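PDB 4FR9: uncharacterized protein from Bacteroides fragilis, which is of unknown function but is a member of the putative beta-lactamase-inhibitor-like, PepSY-like family. Local coordinates for residues W60-T65 with V95-P100; P103-V108 with F121-G126. One frame throughout, in Å; residues are numbered along the deposited sequence. Where two conformers were deposited one is given.

Contact 1 (W60-T65 with V95-P100); sequences WLMTET and VILEYP
Thr63 O takes a hydrogen bond from Glu98 N at 2.9 Å, in the carbonyl plane, and a second hydrogen bond from a water. That water also hydrogen-bonds Glu98 OE1 at 2.7 Å and Thr65 OG1, bridging the two strands on the face that carries Thr63, Thr65, Ile96 and Glu98. Glu98 returns the main bond by accepting Thr63 N on its own carbonyl. Two residues along, Thr65 and Ile96 form the next hydrogen-bonded pair, with Thr65 N to Ile96 O at 2.8 Å. Between the two hydrogen-bonded pairs sits the non-hydrogen-bonded pair Glu64-Leu97. Here the aliphatic part of Glu64 runs alongside Leu97, with Glu64 CG 3.6 Å from Leu97 CD2, and the extended chain carries OE2 on to the methyl CG1 of Val95.

Beyond the ladder the Trp60 indole lies against the backbone from Glu98 to Pro100. With CG anti to the backbone N (chi1 173°), the six-membered ring is laid along the chain, and CH2 comes within 3.4 Å of Tyr99 C. Pro100 CD sits over one ring face as a CH-pi contact, 27° off the normal. The other end of the indole is tied down: NE1 donates to Thr63 OG1 at 2.8 Å, a bent bond tilted out of the ring plane, and that hydroxyl also bonds Tyr24.

On the opposite face of the sheet from the indole, selenomethionine Met62 lies beside the Tyr99 ring and points the same way. Its chi1 (-167°) and chi2, both extended, carry SE out to the ring, where it meets Tyr99 CE2 at 3.5 Å in an oblique Met-aromatic contact. Backbone pairs, with side chains sorted onto two faces, make this an antiparallel beta ladder between inner strands of the PepSY-like sheet.

Contact 2 (P103-V108 with F121-G126); sequences PSTEFV and FSEGGG
This is an antiparallel backbone pairing at the open end of a beta hairpin, where strand 118-121 leaves its partner 105-112 and the chain swings into a turn. The pair Phe107-Phe121 holds it with two nearly straight bonds: Phe107 N to Phe121 O at 2.9 Å and Phe121 N to Phe107 O at 2.8 Å. Both aromatic side chains fall on the same face of the sheet, yet the two residues meet at CB rather than by stacking rings. Each ring instead has its edge toward the other residue's carbonyl, Phe107 CD2 lying 4.0 Å from Phe121 O.

Past this pair the strands separate, and a water fills in for the direct bond. It donates to Thr105 O at 2.7 Å and accepts from Glu123 N at 2.9 Å. In one of its two conformers the Glu123 side chain crosses that of Thr105 at about a right angle, with Glu123 CG 3.8 Å from Thr105 CB.

The type I turn Ser122-Gly125 closes through Gly125 N to Ser122 O, with Gly125 at a positive phi (91°). Ser122 N bonds Gly126 O, and Ser122 OG accepts a hydrogen bond from Gly126 N, giving a turn with a G1 beta bulge that leads into strand 127-129. On the aromatic face, helix 75-83 packs Val77 against both phenylalanines and Ala80 against Phe121, while strand 90-98 flanks 105-112 along its other edge.

From the N terminus, strand 60-67 comes first; the chain then passes through helix 75-83 and returns as strand 90-98, so contact 1 closes a 29-residue loop that includes the helix. A short connection after Pro100 leads to 103-108, and contact 2 closes a much tighter excursion, the hairpin of 105-112 and 118-121. The two are in series, neither nested nor crossed. They join because strands 90-98 and 105-112 are neighbours in the sheet: Leu97 N probably bonds Glu106 O at 2.8 Å, and Tyr99 OH probably bonds Glu106 OE1, whose carboxylate also forms a salt bridge with Arg143 near the C terminus.

Contact 1 (W60-T65 with V95-P100)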
loop_
_atom_site.group_PDB
_atom_site.type_symbol
_atom_site.label_atom_id
_atom_site.label_comp_id
_atom_site.label_asym_id
_atom_site.label_seq_id
_atom_site.Cartn_x
_atom_site.Cartn_y
_atom_site.Cartn_z
ATOM N N TRP A 60 -3.380 -12.532 -6.368
ATOM C CA TRP A 60 -3.112 -11.163 -5.962
ATOM C C TRP A 60 -3.834 -10.852 -4.660
ATOM O O TRP A 60 -5.050 -11.088 -4.541
ATOM C CB TRP A 60 -3.571 -10.183 -7.043
ATOM C CG TRP A 60 -3.473 -8.768 -6.614
ATOM C CD1 TRP A 60 -2.340 -8.053 -6.375
ATOM C CD2 TRP A 60 -4.558 -7.882 -6.345
ATOM N NE1 TRP A 60 -2.638 -6.760 -5.973
ATOM C CE2 TRP A 60 -4.004 -6.644 -5.946
ATOM C CE3 TRP A 60 -5.954 -8.003 -6.396
ATOM C CZ2 TRP A 60 -4.798 -5.543 -5.617
ATOM C CZ3 TRP A 60 -6.714 -6.900 -6.085
ATOM C CH2 TRP A 60 -6.147 -5.715 -5.669
ATOM N N LEU A 61 -3.097 -10.295 -3.683
ATOM C CA LEU A 61 -3.674 -9.979 -2.407
ATOM C C LEU A 61 -3.671 -8.497 -2.049
ATOM O O LEU A 61 -4.474 -8.093 -1.211
ATOM C CB LEU A 61 -2.961 -10.743 -1.292
ATOM C CG LEU A 61 -3.052 -12.273 -1.410
ATOM C CD1 LEU A 61 -2.297 -12.886 -0.220
ATOM C CD2 LEU A 61 -4.465 -12.791 -1.485
HETATM N N MSE A 62 -2.762 -7.712 -2.593
HETATM C CA MSE A 62 -2.688 -6.291 -2.235
HETATM C C MSE A 62 -1.735 -5.572 -3.155
HETATM O O MSE A 62 -0.728 -6.118 -3.543
HETATM C CB MSE A 62 -2.203 -6.132 -0.791
HETATM C CG MSE A 62 -2.404 -4.684 -0.256
HETATM SE SE MSE A 62 -1.867 -4.540 1.606
HETATM C CE MSE A 62 0.000 -4.598 1.353
ATOM N N THR A 63 -2.027 -4.297 -3.418
ATOM C CA THR A 63 -1.064 -3.378 -3.999
ATOM C C THR A 63 -0.963 -2.159 -3.110
ATOM O O THR A 63 -2.002 -1.556 -2.792
ATOM C CB THR A 63 -1.469 -2.961 -5.428
ATOM O OG1 THR A 63 -1.549 -4.152 -6.226
ATOM C CG2 THR A 63 -0.499 -1.985 -6.033
ATOM N N GLU A 64 0.252 -1.753 -2.778
ATOM C CA GLU A 64 0.518 -0.477 -2.145
ATOM C C GLU A 64 1.164 0.445 -3.166
ATOM O O GLU A 64 2.174 0.083 -3.770
ATOM C CB GLU A 64 1.479 -0.671 -0.968
ATOM C CG GLU A 64 1.825 0.632 -0.306
ATOM C CD GLU A 64 2.670 0.505 0.939
ATOM O OE1 GLU A 64 2.698 -0.576 1.573
ATOM O OE2 GLU A 64 3.276 1.531 1.349
ATOM N N THR A 65 0.568 1.633 -3.339
ATOM C CA THR A 65 1.072 2.649 -4.256
ATOM C C THR A 65 1.535 3.857 -3.471
ATOM O O THR A 65 0.773 4.398 -2.658
ATOM C CB THR A 65 -0.006 3.063 -5.245
ATOM O OG1 THR A 65 -0.429 1.908 -5.984
ATOM C CG2 THR A 65 0.503 4.133 -6.199
ATOM N N VAL A 95 -0.086 6.884 1.010
ATOM C CA VAL A 95 -0.117 5.720 0.124
ATOM C C VAL A 95 -1.550 5.318 -0.154
ATOM O O VAL A 95 -2.469 5.696 0.579
ATOM C CB VAL A 95 0.706 4.509 0.659
ATOM C CG1 VAL A 95 2.156 4.916 0.989
ATOM C CG2 VAL A 95 0.045 3.892 1.870
ATOM N N ILE A 96 -1.722 4.489 -1.173
ATOM C CA ILE A 96 -2.961 3.796 -1.468
ATOM C C ILE A 96 -2.759 2.303 -1.249
ATOM O O ILE A 96 -1.731 1.762 -1.677
ATOM C CB ILE A 96 -3.420 3.900 -2.924
ATOM C CG1 ILE A 96 -3.200 5.309 -3.454
ATOM C CG2 ILE A 96 -4.935 3.522 -3.019
ATOM C CD1 ILE A 96 -3.645 5.486 -4.901
ATOM N N LEU A 97 -3.701 1.638 -0.573
ATOM C CA LEU A 97 -3.756 0.196 -0.453
ATOM C C LEU A 97 -4.978 -0.292 -1.176
ATOM O O LEU A 97 -6.077 0.193 -0.947
ATOM C CB LEU A 97 -3.779 -0.228 1.007
ATOM C CG LEU A 97 -2.589 0.226 1.858
ATOM C CD1 LEU A 97 -2.789 -0.101 3.340
ATOM C CD2 LEU A 97 -1.272 -0.316 1.339
ATOM N N GLU A 98 -4.786 -1.248 -2.093
ATOM C CA GLU A 98 -5.857 -1.847 -2.831
ATOM C C GLU A 98 -5.875 -3.344 -2.604
ATOM O O GLU A 98 -4.821 -3.964 -2.489
ATOM C CB GLU A 98 -5.711 -1.547 -4.315
ATOM C CG GLU A 98 -5.911 -0.089 -4.669
ATOM C CD GLU A 98 -5.626 0.186 -6.107
ATOM O OE1 GLU A 98 -4.439 0.259 -6.458
ATOM O OE2 GLU A 98 -6.614 0.305 -6.876
ATOM N N TYR A 99 -7.076 -3.911 -2.530
ATOM C CA TYR A 99 -7.301 -5.291 -2.147
ATOM C C TYR A 99 -8.353 -5.930 -3.033
ATOM O O TYR A 99 -9.198 -5.244 -3.622
ATOM C CB TYR A 99 -7.852 -5.332 -0.744
ATOM C CG TYR A 99 -7.037 -4.626 0.302
ATOM C CD1 TYR A 99 -7.254 -3.287 0.596
ATOM C CD2 TYR A 99 -6.066 -5.289 1.030
ATOM C CE1 TYR A 99 -6.540 -2.659 1.578
ATOM C CE2 TYR A 99 -5.350 -4.652 2.015
ATOM C CZ TYR A 99 -5.612 -3.342 2.324
ATOM O OH TYR A 99 -4.953 -2.717 3.351
ATOM N N PRO A 100 -8.378 -7.268 -3.055
ATOM C CA PRO A 100 -9.399 -7.983 -3.807
ATOM C C PRO A 100 -10.770 -8.104 -3.120
ATOM O O PRO A 100 -11.694 -8.672 -3.713
ATOM C CB PRO A 100 -8.785 -9.393 -4.010
ATOM C CG PRO A 100 -7.876 -9.557 -2.852
ATOM C CD PRO A 100 -7.298 -8.174 -2.600
HETATM O O HOH W 1 -2.430 0.718 -4.659
#

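Contact 2 (P103-V108 with F121-G126)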
loop_
_atom_site.group_PDB
_atom_site.type_symbol
_atom_site.label_atom_id
_atom_site.label_comp_id
_atom_site.label_asym_id
_atom_site.label_seq_id
_atom_site.Cartn_x
_atom_site.Cartn_y
_atom_site.Cartn_z
ATOM N N PRO A 103 -13.378 -3.231 2.141
ATOM C CA PRO A 103 -13.268 -2.082 1.204
ATOM C C PRO A 103 -12.040 -2.234 0.331
ATOM O O PRO A 103 -10.935 -2.524 0.837
ATOM C CB PRO A 103 -13.090 -0.866 2.115
ATOM C CG PRO A 103 -13.219 -1.339 3.501
ATOM C CD PRO A 103 -13.188 -2.833 3.544
ATOM N N SER A 104 -12.219 -2.063 -0.957
ATOM C CA SER A 104 -11.177 -2.409 -1.875
ATOM C C SER A 104 -10.080 -1.398 -2.093
ATOM O O SER A 104 -9.052 -1.735 -2.655
ATOM C CB SER A 104 -11.737 -2.862 -3.181
ATOM O OG SER A 104 -12.621 -1.926 -3.679
ATOM N N THR A 105 -10.307 -0.188 -1.620
ATOM C CA THR A 105 -9.311 0.853 -1.638
ATOM C C THR A 105 -9.284 1.516 -0.262
ATOM O O THR A 105 -10.340 1.880 0.270
ATOM C CB THR A 105 -9.625 1.888 -2.705
ATOM O OG1 THR A 105 -9.731 1.260 -3.971
ATOM C CG2 THR A 105 -8.556 2.959 -2.815
ATOM N N GLU A 106 -8.093 1.719 0.281
ATOM C CA GLU A 106 -7.840 2.511 1.515
ATOM C C GLU A 106 -6.769 3.529 1.154
ATOM O O GLU A 106 -5.749 3.154 0.580
ATOM C CB GLU A 106 -7.251 1.667 2.668
ATOM C CG GLU A 106 -8.216 0.638 3.302
ATOM C CD GLU A 106 -7.544 -0.447 4.110
ATOM O OE1 GLU A 106 -6.310 -0.555 4.101
ATOM O OE2 GLU A 106 -8.313 -1.215 4.736
ATOM N N PHE A 107 -6.950 4.779 1.517
ATOM C CA PHE A 107 -5.898 5.800 1.423
ATOM C C PHE A 107 -5.329 5.987 2.819
ATOM O O PHE A 107 -6.083 6.242 3.762
ATOM C CB PHE A 107 -6.484 7.103 0.917
ATOM C CG PHE A 107 -6.935 7.020 -0.485
ATOM C CD1 PHE A 107 -6.026 7.266 -1.529
ATOM C CD2 PHE A 107 -8.211 6.663 -0.810
ATOM C CE1 PHE A 107 -6.412 7.143 -2.835
ATOM C CE2 PHE A 107 -8.605 6.540 -2.151
ATOM C CZ PHE A 107 -7.697 6.794 -3.146
ATOM N N VAL A 108 -4.008 5.886 2.957
ATOM C CA VAL A 108 -3.367 5.916 4.250
ATOM C C VAL A 108 -2.484 7.142 4.331
ATOM O O VAL A 108 -1.532 7.280 3.559
ATOM C CB VAL A 108 -2.570 4.647 4.556
ATOM C CG1 VAL A 108 -2.078 4.697 5.976
ATOM C CG2 VAL A 108 -3.408 3.386 4.318
ATOM N N PHE A 121 -8.430 5.997 5.204
ATOM C CA PHE A 121 -9.667 6.577 4.677
ATOM C C PHE A 121 -10.233 5.735 3.548
ATOM O O PHE A 121 -9.509 5.249 2.691
ATOM C CB PHE A 121 -9.411 7.978 4.132
ATOM C CG PHE A 121 -9.040 8.992 5.161
ATOM C CD1 PHE A 121 -10.012 9.691 5.844
ATOM C CD2 PHE A 121 -7.712 9.281 5.403
ATOM C CE1 PHE A 121 -9.674 10.642 6.784
ATOM C CE2 PHE A 121 -7.370 10.254 6.330
ATOM C CZ PHE A 121 -8.336 10.930 7.024
ATOM N N SER A 122 -11.562 5.649 3.519
ATOM C CA SER A 122 -12.256 5.107 2.383
ATOM C C SER A 122 -12.194 6.097 1.225
ATOM O O SER A 122 -11.918 7.294 1.403
ATOM C CB SER A 122 -13.713 4.828 2.726
ATOM O OG SER A 122 -14.376 6.058 2.945
ATOM N N GLU A 123 -12.541 5.629 0.027
ATOM C CA GLU A 123 -12.617 6.462 -1.192
ATOM C C GLU A 123 -13.539 7.640 -1.015
ATOM O O GLU A 123 -13.321 8.710 -1.572
ATOM C CB GLU A 123 -13.169 5.633 -2.358
ATOM C CG GLU A 123 -12.218 4.616 -2.887
ATOM C CD GLU A 123 -12.660 4.143 -4.260
ATOM O OE1 GLU A 123 -13.894 4.060 -4.470
ATOM O OE2 GLU A 123 -11.781 3.909 -5.121
ATOM N N GLY A 124 -14.617 7.429 -0.249
ATOM C CA GLY A 124 -15.562 8.479 -0.002
ATOM C C GLY A 124 -15.222 9.431 1.121
ATOM O O GLY A 124 -16.026 10.291 1.458
ATOM N N GLY A 125 -14.065 9.272 1.740
ATOM C CA GLY A 125 -13.601 10.161 2.753
ATOM C C GLY A 125 -13.975 9.784 4.162
ATOM O O GLY A 125 -13.851 10.585 5.070
ATOM N N GLY A 126 -14.367 8.571 4.382
ATOM C CA GLY A 126 -14.645 8.124 5.741
ATOM C C GLY A 126 -13.416 7.579 6.450
ATOM O O GLY A 126 -12.593 6.918 5.807
HETATM O O HOH W 2 -12.866 2.787 0.009
#